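PDB 3TFX: orotidine 5'-phosphate decarboxylase from Lactobacillus acidophilus, which probably catalyses the decarboxylation of orotidine 5'-monophosphate to uridine 5'-monophosphate, the last step of de novo UMP synthesis. Local coordinates for residues A150-A153 against K154-A158; K170-N174 against I175-F179; L13-E16 against E17-N20; A222-P225 against K226-Y229. All blocks are in the same frame, centred on the assembly; numbering follows the deposited sequence.

Interaction 1 (A150-A153 against K154-A158); sequences AKMA and KHSGA
Ala153 O is gripped by two backbone N-H groups that reach it from opposite faces of its carbonyl plane. Ser156 N lies 3.0 Å from Ala153 O, well above the plane (70° out of it). Ala158 N also lies 3.0 Å from Ala153 O, tilted by a more modest 34°. The short bond from Ser156 OG to Met152 O, 2.6 Å, adds a side-chain link one residue earlier. With chi1 at -54° the hydroxyl stands beside its own backbone N and points back along the helix, and it is also hydrogen-bonded to Ser95. With an alanine here, Met152 O would probably lose its hydroxyl donor and the tie to Ser95 would go. On the apolar side, Ala153 CB meets Ala158 CB at 3.8 Å. His155 CD2 comes within 3.4 Å of Lys151 O, whose main acceptor bond is to His155 N (2.9 Å). Met152 packs on Ile98 and on Glu135 of the second subunit. Gly157 has positive phi, and a CB there would clash with the carbonyl oxygen before it. The bond from Ala158 N five residues back and the alanine pair beside it make a Schellman-like end to helix 142-155.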
ATOM      1  N   ALA A 150      -4.685   6.169  16.237  1.00 12.34           N
ATOM      2  CA  ALA A 150      -6.033   5.617  16.292  1.00 13.07           C
ATOM      3  C   ALA A 150      -7.105   6.709  16.465  1.00 13.60           C
ATOM      4  O   ALA A 150      -8.085   6.736  15.718  1.00 13.52           O
ATOM      5  CB  ALA A 150      -6.139   4.557  17.375  1.00 12.37           C
ATOM      6  N   LYS A 151      -6.908   7.609  17.432  1.00 14.50           N
ATOM      7  CA  LYS A 151      -7.845   8.714  17.673  1.00 15.69           C
ATOM      8  C   LYS A 151      -8.033   9.567  16.419  1.00 15.84           C
ATOM      9  O   LYS A 151      -9.166   9.865  16.019  1.00 15.38           O
ATOM     10  CB  LYS A 151      -7.379   9.591  18.835  1.00 16.29           C
ATOM     11  CG  LYS A 151      -7.622   9.008  20.217  1.00 18.85           C
ATOM     12  CD  LYS A 151      -7.093   9.900  21.331  1.00 23.09           C
ATOM     13  CE  LYS A 151      -7.890  11.202  21.462  1.00 25.88           C
ATOM     14  NZ  LYS A 151      -9.305  10.983  21.919  1.00 28.54           N
HETATM   15  N   MSE A 152      -6.915   9.927  15.791  1.00 16.43           N
HETATM   16  CA  MSE A 152      -6.935  10.702  14.560  1.00 17.30           C
HETATM   17  C   MSE A 152      -7.696   9.998  13.446  1.00 15.93           C
HETATM   18  O   MSE A 152      -8.450  10.644  12.715  1.00 15.36           O
HETATM   19  CB  MSE A 152      -5.517  11.045  14.092  1.00 18.87           C
HETATM   20  CG  MSE A 152      -5.489  12.014  12.900  1.00 24.16           C
HETATM   21 SE   MSE A 152      -3.743  12.087  12.025  1.00 40.75          SE
HETATM   22  CE  MSE A 152      -3.666  10.255  11.355  1.00 35.52           C
ATOM     23  N   ALA A 153      -7.496   8.688  13.317  1.00 14.54           N
ATOM     24  CA  ALA A 153      -8.225   7.892  12.329  1.00 14.12           C
ATOM     25  C   ALA A 153      -9.729   7.965  12.562  1.00 13.97           C
ATOM     26  O   ALA A 153     -10.494   8.198  11.618  1.00 13.81           O
ATOM     27  CB  ALA A 153      -7.751   6.429  12.352  1.00 14.01           C
ATOM     28  N   LYS A 154     -10.149   7.754  13.811  1.00 13.62           N
ATOM     29  CA  LYS A 154     -11.558   7.935  14.202  1.00 14.35           C
ATOM     30  C   LYS A 154     -12.081   9.322  13.806  1.00 14.75           C
ATOM     31  O   LYS A 154     -13.136   9.427  13.205  1.00 14.10           O
ATOM     32  CB  LYS A 154     -11.762   7.677  15.706  1.00 14.12           C
ATOM     33  CG  LYS A 154     -13.079   8.184  16.322  1.00 14.41           C
ATOM     34  CD  LYS A 154     -14.281   7.379  15.873  1.00 16.67           C
ATOM     35  CE  LYS A 154     -15.571   7.802  16.570  1.00 16.44           C
ATOM     36  NZ  LYS A 154     -16.739   7.029  16.025  1.00 15.09           N
ATOM     37  N   HIS A 155     -11.329  10.377  14.120  1.00 15.55           N
ATOM     38  CA  HIS A 155     -11.761  11.738  13.756  1.00 15.96           C
ATOM     39  C   HIS A 155     -11.642  12.059  12.274  1.00 15.60           C
ATOM     40  O   HIS A 155     -12.086  13.115  11.840  1.00 15.56           O
ATOM     41  CB  HIS A 155     -11.038  12.798  14.587  1.00 16.59           C
ATOM     42  CG  HIS A 155     -11.304  12.688  16.053  1.00 18.88           C
ATOM     43  ND1 HIS A 155     -12.564  12.453  16.562  1.00 21.60           N
ATOM     44  CD2 HIS A 155     -10.476  12.779  17.120  1.00 21.02           C
ATOM     45  CE1 HIS A 155     -12.499  12.384  17.880  1.00 23.06           C
ATOM     46  NE2 HIS A 155     -11.245  12.591  18.245  1.00 23.64           N
ATOM     47  N   SER A 156     -11.082  11.135  11.497  1.00 15.18           N
ATOM     48  CA  SER A 156     -10.882  11.357  10.071  1.00 15.03           C
ATOM     49  C   SER A 156     -11.696  10.454   9.141  1.00 14.89           C
ATOM     50  O   SER A 156     -11.351  10.313   7.970  1.00 15.31           O
ATOM     51  CB  SER A 156      -9.400  11.237   9.728  1.00 15.32           C
ATOM     52  OG  SER A 156      -8.634  12.104  10.538  1.00 15.94           O
ATOM     53  N   GLY A 157     -12.752   9.832   9.653  1.00 14.33           N
ATOM     54  CA  GLY A 157     -13.594   8.959   8.826  1.00 14.05           C
ATOM     55  C   GLY A 157     -13.273   7.469   8.780  1.00 13.40           C
ATOM     56  O   GLY A 157     -13.956   6.713   8.092  1.00 12.96           O
ATOM     57  N   ALA A 158     -12.246   7.026   9.494  1.00 12.95           N
ATOM     58  CA  ALA A 158     -11.990   5.578   9.573  1.00 11.74           C
ATOM     59  C   ALA A 158     -13.083   4.904  10.397  1.00 11.38           C
ATOM     60  O   ALA A 158     -13.569   5.463  11.366  1.00 11.01           O
ATOM     61  CB  ALA A 158     -10.629   5.289  10.164  1.00 11.45           C
TER

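Interaction 2 (K170-N174 against I175-F179); sequences KLHEN and IGDDF
A glycine-terminated helix end, bridged at the surface by a His-carboxylate hydrogen bond, joins helix 168-175 to the turn after it. Gly176 takes a positive phi of 93°, which a residue with a CB would tolerate poorly, and Gly176 N lies 2.8 Å from His172 O. Ile175 N closes the preceding turn on Leu171 O at 2.8 Å. The bridge itself runs from His172 NE2 to Asp177 OD1, 2.6 Å apart. That oxygen lies essentially in the imidazole plane, at the ring edge; NE2 stands out of the carboxylate plane, and the planes of ring and carboxylate are 39° apart. Carrying CG away from the backbone N (chi1 175°), His172 leans along the helix toward its end and Asp177. Upstream, Lys170 O receives Asn174 N and Asn174 ND2 from opposite faces; Asn174 ND2 is 2.7 Å from Lys170 O, which lies in the amide plane. Ile175 CG2 stands 3.5 Å above one face of the Phe179 ring, offset toward the rim. Tyr181 of strand 180-183 binds Gly176 O through its hydroxyl and touches Leu171, His172 and Ile175, while Ile175 also rests on Ala150 and Lys154 of helix 142-155.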
ATOM      1  N   LYS A 170      -7.152   0.127  26.010  1.00 20.55           N
ATOM      2  CA  LYS A 170      -6.717   1.534  25.931  1.00 20.89           C
ATOM      3  C   LYS A 170      -7.380   2.269  24.764  1.00 19.92           C
ATOM      4  O   LYS A 170      -7.849   3.390  24.931  1.00 19.04           O
ATOM      5  CB  LYS A 170      -5.195   1.670  25.793  1.00 21.40           C
ATOM      6  CG  LYS A 170      -4.381   1.228  26.997  1.00 25.16           C
ATOM      7  CD  LYS A 170      -2.878   1.114  26.642  1.00 29.76           C
ATOM      8  CE  LYS A 170      -2.591   0.037  25.556  1.00 31.44           C
ATOM      9  NZ  LYS A 170      -1.149  -0.050  25.172  1.00 32.86           N
ATOM     10  N   LEU A 171      -7.404   1.641  23.589  1.00 18.94           N
ATOM     11  CA  LEU A 171      -8.020   2.271  22.423  1.00 18.88           C
ATOM     12  C   LEU A 171      -9.505   2.518  22.661  1.00 18.93           C
ATOM     13  O   LEU A 171      -9.984   3.634  22.456  1.00 18.19           O
ATOM     14  CB  LEU A 171      -7.758   1.484  21.132  1.00 18.25           C
ATOM     15  CG  LEU A 171      -6.280   1.256  20.746  1.00 18.23           C
ATOM     16  CD1 LEU A 171      -6.156   0.706  19.339  1.00 16.75           C
ATOM     17  CD2 LEU A 171      -5.441   2.513  20.880  1.00 16.76           C
ATOM     18  N   HIS A 172     -10.206   1.492  23.144  1.00 19.19           N
ATOM     19  CA  HIS A 172     -11.637   1.581  23.446  1.00 19.99           C
ATOM     20  C   HIS A 172     -11.928   2.675  24.490  1.00 20.13           C
ATOM     21  O   HIS A 172     -12.780   3.529  24.259  1.00 19.28           O
ATOM     22  CB  HIS A 172     -12.198   0.221  23.878  1.00 19.65           C
ATOM     23  CG  HIS A 172     -13.632   0.269  24.309  1.00 20.98           C
ATOM     24  ND1 HIS A 172     -14.010   0.444  25.625  1.00 20.09           N
ATOM     25  CD2 HIS A 172     -14.778   0.166  23.598  1.00 20.64           C
ATOM     26  CE1 HIS A 172     -15.328   0.451  25.702  1.00 21.36           C
ATOM     27  NE2 HIS A 172     -15.819   0.281  24.488  1.00 21.20           N
ATOM     28  N   GLU A 173     -11.193   2.648  25.606  1.00 20.82           N
ATOM     29  CA  GLU A 173     -11.263   3.678  26.660  1.00 22.21           C
ATOM     30  C   GLU A 173     -11.299   5.086  26.088  1.00 21.38           C
ATOM     31  O   GLU A 173     -12.031   5.939  26.577  1.00 21.27           O
ATOM     32  CB  GLU A 173     -10.032   3.599  27.589  1.00 22.89           C
ATOM     33  CG  GLU A 173     -10.185   2.775  28.861  1.00 28.20           C
ATOM     34  CD  GLU A 173     -10.849   3.546  30.017  1.00 34.21           C
ATOM     35  OE1 GLU A 173     -10.648   3.148  31.189  1.00 38.11           O
ATOM     36  OE2 GLU A 173     -11.588   4.526  29.773  1.00 35.43           O
ATOM     37  N   ASN A 174     -10.473   5.324  25.071  1.00 20.19           N
ATOM     38  CA  ASN A 174     -10.370   6.636  24.430  1.00 19.66           C
ATOM     39  C   ASN A 174     -11.325   6.893  23.254  1.00 18.59           C
ATOM     40  O   ASN A 174     -11.762   8.024  23.044  1.00 18.57           O
ATOM     41  CB  ASN A 174      -8.921   6.875  24.005  1.00 19.91           C
ATOM     42  CG  ASN A 174      -7.993   7.041  25.198  1.00 20.77           C
ATOM     43  OD1 ASN A 174      -7.822   8.145  25.696  1.00 20.69           O
ATOM     44  ND2 ASN A 174      -7.406   5.940  25.669  1.00 20.29           N
ATOM     45  N   ILE A 175     -11.651   5.852  22.496  1.00 17.30           N
ATOM     46  CA  ILE A 175     -12.393   6.030  21.240  1.00 16.70           C
ATOM     47  C   ILE A 175     -13.865   5.587  21.304  1.00 16.04           C
ATOM     48  O   ILE A 175     -14.710   6.169  20.637  1.00 15.94           O
ATOM     49  CB  ILE A 175     -11.647   5.387  20.044  1.00 16.68           C
ATOM     50  CG1 ILE A 175     -10.321   6.134  19.805  1.00 17.74           C
ATOM     51  CG2 ILE A 175     -12.528   5.400  18.777  1.00 15.98           C
ATOM     52  CD1 ILE A 175      -9.305   5.402  18.950  1.00 18.66           C
ATOM     53  N   GLY A 176     -14.168   4.564  22.093  1.00 15.28           N
ATOM     54  CA  GLY A 176     -15.563   4.169  22.316  1.00 15.41           C
ATOM     55  C   GLY A 176     -16.080   3.085  21.387  1.00 15.11           C
ATOM     56  O   GLY A 176     -15.304   2.433  20.688  1.00 14.58           O
ATOM     57  N   ASP A 177     -17.401   2.921  21.375  1.00 15.33           N
ATOM     58  CA  ASP A 177     -18.064   1.768  20.748  1.00 15.56           C
ATOM     59  C   ASP A 177     -18.436   1.939  19.265  1.00 15.33           C
ATOM     60  O   ASP A 177     -18.734   0.953  18.575  1.00 15.08           O
ATOM     61  CB  ASP A 177     -19.305   1.374  21.569  1.00 16.11           C
ATOM     62  CG  ASP A 177     -18.954   0.833  22.955  1.00 17.46           C
ATOM     63  OD1 ASP A 177     -17.940   0.128  23.064  1.00 19.54           O
ATOM     64  OD2 ASP A 177     -19.684   1.116  23.935  1.00 17.27           O
ATOM     65  N   ASP A 178     -18.416   3.175  18.774  1.00 14.79           N
ATOM     66  CA  ASP A 178     -18.747   3.449  17.370  1.00 14.44           C
ATOM     67  C   ASP A 178     -17.474   3.349  16.500  1.00 13.41           C
ATOM     68  O   ASP A 178     -17.008   4.326  15.914  1.00 12.44           O
ATOM     69  CB  ASP A 178     -19.465   4.805  17.234  1.00 14.35           C
ATOM     70  CG  ASP A 178     -20.005   5.057  15.828  1.00 17.04           C
ATOM     71  OD1 ASP A 178     -20.099   6.241  15.454  1.00 20.15           O
ATOM     72  OD2 ASP A 178     -20.310   4.092  15.081  1.00 17.62           O
ATOM     73  N   PHE A 179     -16.927   2.137  16.436  1.00 12.88           N
ATOM     74  CA  PHE A 179     -15.586   1.882  15.918  1.00 11.73           C
ATOM     75  C   PHE A 179     -15.328   0.381  15.950  1.00 11.49           C
ATOM     76  O   PHE A 179     -15.854  -0.336  16.816  1.00 11.72           O
ATOM     77  CB  PHE A 179     -14.543   2.585  16.785  1.00 11.12           C
ATOM     78  CG  PHE A 179     -13.321   3.067  16.029  1.00 10.15           C
ATOM     79  CD1 PHE A 179     -13.448   3.891  14.913  1.00  9.71           C
ATOM     80  CD2 PHE A 179     -12.038   2.727  16.468  1.00  9.29           C
ATOM     81  CE1 PHE A 179     -12.316   4.361  14.227  1.00  8.86           C
ATOM     82  CE2 PHE A 179     -10.898   3.190  15.795  1.00 10.02           C
ATOM     83  CZ  PHE A 179     -11.040   4.024  14.679  1.00  9.94           C
TER

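Interaction 3 (L13-E16 against E17-N20); sequences LDNE and EQLN
Leu13 and Asn15 meet Gln18 and Leu19 at the N-terminus of helix 16-24, with Asn15 in the N-cap position of a barrel strand-to-helix loop. The backbone bonds come first: Leu19 N donates to Asn15 O at 3.1 Å, and Asn20 N to Glu16 O at 2.9 Å. Apolar contact follows, as Leu13 CD1 approaches Leu19 CB at 4.0 Å, the two side chains crossing at about a right angle. Both leucines also lean on Leu40 of helix 38-44. Amide packing is the third kind: the Asn15 amide carbon, CG, rests 3.8 Å from CB of the Gln18 side chain, with the two amide planes 56° apart. Replacing Asn15 by an alanine removes this amide and would probably leave the Gln18 side chain freer to turn. Gln18 itself reaches back over the loop because its CG points away from the backbone N (chi1 -164°) and the rest is extended; its OE1 rests 3.6 Å from Leu13 CB. Asp12, probably a substrate-binding residue, lies in the same loop, just before Leu13. Water is the last kind of link, a single molecule accepting from Asp14 N at 3.1 Å and from Gln18 NE2 at 3.0 Å.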
ATOM      1  N   LEU A  13      -1.302 -16.898   0.421  1.00 21.15           N
ATOM      2  CA  LEU A  13      -1.000 -17.703  -0.756  1.00 21.57           C
ATOM      3  C   LEU A  13      -0.900 -16.778  -1.967  1.00 21.84           C
ATOM      4  O   LEU A  13      -1.425 -15.662  -1.929  1.00 21.22           O
ATOM      5  CB  LEU A  13      -2.082 -18.769  -0.979  1.00 21.38           C
ATOM      6  CG  LEU A  13      -3.503 -18.404  -0.541  1.00 21.18           C
ATOM      7  CD1 LEU A  13      -4.177 -17.497  -1.558  1.00 22.37           C
ATOM      8  CD2 LEU A  13      -4.342 -19.658  -0.289  1.00 20.97           C
ATOM      9  N   ASP A  14      -0.261 -17.249  -3.041  1.00 22.07           N
ATOM     10  CA  ASP A  14       0.067 -16.379  -4.182  1.00 22.52           C
ATOM     11  C   ASP A  14      -0.561 -16.787  -5.510  1.00 23.06           C
ATOM     12  O   ASP A  14      -0.164 -16.280  -6.563  1.00 23.28           O
ATOM     13  CB  ASP A  14       1.590 -16.277  -4.345  1.00 22.37           C
ATOM     14  CG  ASP A  14       2.246 -17.601  -4.759  1.00 22.13           C
ATOM     15  OD1 ASP A  14       3.473 -17.608  -4.885  1.00 21.48           O
ATOM     16  OD2 ASP A  14       1.559 -18.621  -4.972  1.00 21.95           O
ATOM     17  N   ASN A  15      -1.522 -17.711  -5.463  1.00 23.69           N
ATOM     18  CA  ASN A  15      -2.127 -18.241  -6.679  1.00 24.10           C
ATOM     19  C   ASN A  15      -3.571 -18.685  -6.487  1.00 24.65           C
ATOM     20  O   ASN A  15      -3.924 -19.287  -5.461  1.00 24.66           O
ATOM     21  CB  ASN A  15      -1.287 -19.389  -7.266  1.00 23.93           C
ATOM     22  CG  ASN A  15      -1.146 -20.564  -6.309  1.00 24.09           C
ATOM     23  OD1 ASN A  15      -0.344 -20.540  -5.364  1.00 23.53           O
ATOM     24  ND2 ASN A  15      -1.924 -21.600  -6.554  1.00 24.09           N
ATOM     25  N   GLU A  16      -4.381 -18.393  -7.505  1.00 24.82           N
ATOM     26  CA  GLU A  16      -5.814 -18.679  -7.537  1.00 25.41           C
ATOM     27  C   GLU A  16      -6.188 -20.158  -7.310  1.00 25.60           C
ATOM     28  O   GLU A  16      -7.243 -20.453  -6.744  1.00 26.23           O
ATOM     29  CB  GLU A  16      -6.379 -18.198  -8.871  1.00 25.26           C
ATOM     30  CG  GLU A  16      -7.848 -17.832  -8.859  1.00 25.91           C
ATOM     31  CD  GLU A  16      -8.378 -17.575 -10.257  1.00 26.54           C
ATOM     32  OE1 GLU A  16      -7.557 -17.273 -11.154  1.00 26.81           O
ATOM     33  OE2 GLU A  16      -9.611 -17.667 -10.455  1.00 26.88           O
ATOM     34  N   GLU A  17      -5.329 -21.073  -7.744  1.00 25.56           N
ATOM     35  CA  GLU A  17      -5.562 -22.513  -7.600  1.00 25.63           C
ATOM     36  C   GLU A  17      -5.460 -23.007  -6.144  1.00 25.04           C
ATOM     37  O   GLU A  17      -6.235 -23.869  -5.694  1.00 25.00           O
ATOM     38  CB  GLU A  17      -4.572 -23.275  -8.490  1.00 26.34           C
ATOM     39  CG  GLU A  17      -4.622 -22.850  -9.984  1.00 29.21           C
ATOM     40  CD  GLU A  17      -3.248 -22.806 -10.664  1.00 32.63           C
ATOM     41  OE1 GLU A  17      -2.334 -22.091 -10.169  1.00 34.64           O
ATOM     42  OE2 GLU A  17      -3.087 -23.479 -11.712  1.00 33.71           O
ATOM     43  N   GLN A  18      -4.483 -22.481  -5.415  1.00 24.09           N
ATOM     44  CA  GLN A  18      -4.363 -22.750  -3.990  1.00 23.14           C
ATOM     45  C   GLN A  18      -5.511 -22.067  -3.227  1.00 22.36           C
ATOM     46  O   GLN A  18      -5.998 -22.597  -2.228  1.00 21.97           O
ATOM     47  CB  GLN A  18      -2.997 -22.290  -3.470  1.00 23.25           C
ATOM     48  CG  GLN A  18      -2.630 -22.861  -2.110  1.00 23.99           C
ATOM     49  CD  GLN A  18      -1.317 -22.325  -1.565  1.00 25.59           C
ATOM     50  OE1 GLN A  18      -1.165 -22.154  -0.353  1.00 27.72           O
ATOM     51  NE2 GLN A  18      -0.362 -22.068  -2.449  1.00 25.53           N
ATOM     52  N   LEU A  19      -5.951 -20.913  -3.726  1.00 21.61           N
ATOM     53  CA  LEU A  19      -7.047 -20.151  -3.115  1.00 21.31           C
ATOM     54  C   LEU A  19      -8.353 -20.927  -3.178  1.00 21.47           C
ATOM     55  O   LEU A  19      -9.087 -21.050  -2.184  1.00 21.25           O
ATOM     56  CB  LEU A  19      -7.223 -18.806  -3.832  1.00 20.78           C
ATOM     57  CG  LEU A  19      -8.451 -17.936  -3.539  1.00 20.13           C
ATOM     58  CD1 LEU A  19      -8.430 -17.404  -2.122  1.00 19.10           C
ATOM     59  CD2 LEU A  19      -8.513 -16.770  -4.521  1.00 19.90           C
ATOM     60  N   ASN A  20      -8.638 -21.444  -4.364  1.00 21.41           N
ATOM     61  CA  ASN A  20      -9.853 -22.199  -4.594  1.00 21.82           C
ATOM     62  C   ASN A  20      -9.917 -23.488  -3.776  1.00 21.43           C
ATOM     63  O   ASN A  20     -10.991 -23.895  -3.351  1.00 22.25           O
ATOM     64  CB  ASN A  20     -10.040 -22.437  -6.091  1.00 21.68           C
ATOM     65  CG  ASN A  20     -10.286 -21.140  -6.853  1.00 22.88           C
ATOM     66  OD1 ASN A  20     -10.564 -20.097  -6.251  1.00 24.11           O
ATOM     67  ND2 ASN A  20     -10.205 -21.201  -8.175  1.00 22.74           N
TER
HETATM   68  O   HOH W   1       1.469 -19.738  -2.393  1.00 26.76           O

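Interaction 4 (A222-P225 against K226-Y229); sequences ASDP and KAAY
Lys226 touches the residues before it chiefly near its root: CB lies 4.0 Å from Asp224 OD1, and the extended chain beyond leads away from the turn. Ala227 comes next and supplies the N-H of the capping bond. Ala227 N donates to Asp224 OD1 at 3.3 Å in a nearly straight bond (168°), although the donor stands 72° out of the carboxylate plane, above it. Asp224 holds CG beside its own carbonyl carbon (chi1 -168°), which folds the carboxylate over the first turn and also sets OD2 3.5 Å from Ala227 CB. The carboxylate sits at the helix N-terminus, where the dipole is likely to favour its ionised form. Ala228 follows: Ala228 N binds Asp224 O at 3.0 Å, and Ala228 CB meets Ala222 CB at 3.7 Å, so the loop before the cap folds against the turn after it. Tyr229 closes the segment with N bound to Pro225 O at 2.9 Å, while its ring turns away into the protein. There its hydroxyl is hydrogen-bonded to Val7 O and Phe33 N, and its ring forms a cation-pi pair with Lys233. Pro225 lacks an N-H, which costs little in a first turn where no earlier helical carbonyl awaits one, and it packs on Leu26. An aspartate N-cap followed by proline is a classic helix start, and here it begins helix 225-236, the last of the barrel.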
ATOM      1  N   ALA A 222      -5.672 -26.613   9.490  1.00 15.15           N
ATOM      2  CA  ALA A 222      -6.373 -27.616  10.300  1.00 15.47           C
ATOM      3  C   ALA A 222      -6.684 -28.805   9.416  1.00 15.43           C
ATOM      4  O   ALA A 222      -6.810 -28.655   8.195  1.00 16.14           O
ATOM      5  CB  ALA A 222      -7.653 -27.053  10.912  1.00 14.91           C
ATOM      6  N   SER A 223      -6.787 -29.984  10.027  1.00 15.55           N
ATOM      7  CA  SER A 223      -7.183 -31.199   9.306  1.00 15.77           C
ATOM      8  C   SER A 223      -8.619 -31.113   8.789  1.00 15.36           C
ATOM      9  O   SER A 223      -8.941 -31.684   7.729  1.00 15.59           O
ATOM     10  CB  SER A 223      -6.997 -32.438  10.198  1.00 16.32           C
ATOM     11  OG  SER A 223      -5.615 -32.787  10.327  1.00 17.56           O
ATOM     12  N   ASP A 224      -9.464 -30.390   9.530  1.00 14.67           N
ATOM     13  CA  ASP A 224     -10.831 -30.058   9.115  1.00 13.78           C
ATOM     14  C   ASP A 224     -10.986 -28.527   9.222  1.00 13.41           C
ATOM     15  O   ASP A 224     -11.371 -28.015  10.276  1.00 13.53           O
ATOM     16  CB  ASP A 224     -11.835 -30.774  10.031  1.00 13.30           C
ATOM     17  CG  ASP A 224     -13.281 -30.724   9.504  1.00 14.47           C
ATOM     18  OD1 ASP A 224     -13.620 -29.859   8.649  1.00 12.75           O
ATOM     19  OD2 ASP A 224     -14.086 -31.571   9.961  1.00 14.95           O
ATOM     20  N   PRO A 225     -10.631 -27.781   8.147  1.00 13.04           N
ATOM     21  CA  PRO A 225     -10.694 -26.321   8.276  1.00 12.35           C
ATOM     22  C   PRO A 225     -12.096 -25.765   8.557  1.00 12.05           C
ATOM     23  O   PRO A 225     -12.222 -24.802   9.300  1.00 11.14           O
ATOM     24  CB  PRO A 225     -10.161 -25.826   6.930  1.00 13.05           C
ATOM     25  CG  PRO A 225      -9.167 -26.889   6.529  1.00 12.71           C
ATOM     26  CD  PRO A 225      -9.860 -28.190   6.952  1.00 12.50           C
ATOM     27  N   LYS A 226     -13.128 -26.359   7.962  1.00 12.03           N
ATOM     28  CA  LYS A 226     -14.484 -25.896   8.179  1.00 12.38           C
ATOM     29  C   LYS A 226     -14.890 -26.008   9.659  1.00 12.14           C
ATOM     30  O   LYS A 226     -15.386 -25.036  10.260  1.00 11.87           O
ATOM     31  CB  LYS A 226     -15.468 -26.643   7.289  1.00 12.87           C
ATOM     32  CG  LYS A 226     -16.872 -26.063   7.346  1.00 14.63           C
ATOM     33  CD  LYS A 226     -17.835 -26.818   6.451  1.00 17.46           C
ATOM     34  CE  LYS A 226     -19.277 -26.424   6.768  1.00 19.67           C
ATOM     35  NZ  LYS A 226     -20.228 -27.231   5.951  1.00 22.43           N
ATOM     36  N   ALA A 227     -14.634 -27.171  10.255  1.00 11.42           N
ATOM     37  CA  ALA A 227     -14.978 -27.377  11.656  1.00 10.78           C
ATOM     38  C   ALA A 227     -14.101 -26.524  12.590  1.00 10.56           C
ATOM     39  O   ALA A 227     -14.563 -26.080  13.631  1.00 10.27           O
ATOM     40  CB  ALA A 227     -14.894 -28.851  12.017  1.00 10.90           C
ATOM     41  N   ALA A 228     -12.846 -26.286  12.219  1.00  9.93           N
ATOM     42  CA  ALA A 228     -12.000 -25.390  13.009  1.00  9.69           C
ATOM     43  C   ALA A 228     -12.527 -23.960  12.962  1.00  9.34           C
ATOM     44  O   ALA A 228     -12.464 -23.245  13.953  1.00  9.35           O
ATOM     45  CB  ALA A 228     -10.566 -25.437  12.533  1.00  9.99           C
ATOM     46  N   TYR A 229     -13.055 -23.568  11.809  1.00  9.43           N
ATOM     47  CA  TYR A 229     -13.593 -22.219  11.572  1.00  9.88           C
ATOM     48  C   TYR A 229     -14.882 -22.013  12.369  1.00 10.12           C
ATOM     49  O   TYR A 229     -15.055 -21.005  13.051  1.00  9.90           O
ATOM     50  CB  TYR A 229     -13.844 -22.036  10.062  1.00  9.12           C
ATOM     51  CG  TYR A 229     -14.212 -20.634   9.578  1.00  9.86           C
ATOM     52  CD1 TYR A 229     -13.863 -19.495  10.304  1.00  9.12           C
ATOM     53  CD2 TYR A 229     -14.864 -20.457   8.355  1.00  8.95           C
ATOM     54  CE1 TYR A 229     -14.186 -18.201   9.839  1.00 10.05           C
ATOM     55  CE2 TYR A 229     -15.194 -19.170   7.874  1.00  9.44           C
ATOM     56  CZ  TYR A 229     -14.841 -18.046   8.620  1.00  9.95           C
ATOM     57  OH  TYR A 229     -15.158 -16.774   8.167  1.00  9.09           O
TER

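Overall arrangement
From the N terminus the chain first meets interaction 3, where the loop after strand 7-10 turns into helix 16-24. Interaction 1 follows at the end of helix 142-155, then interaction 2 at the end of helix 168-175, and interaction 4 starts helix 225-236. All four are local turns in series; none nests or crosses another. Two helix starts and two helix ends of the eight-stranded parallel barrel are therefore represented. Interactions 1 and 2 touch: Lys154 NZ forms a salt bridge with Asp178 OD1 (3.5 Å), and Ile175 CD1 packs on Ala150 C at 3.6 Å, joining adjacent outer helices. Interactions 3 and 4 do not touch, their centres lying about 18 Å apart.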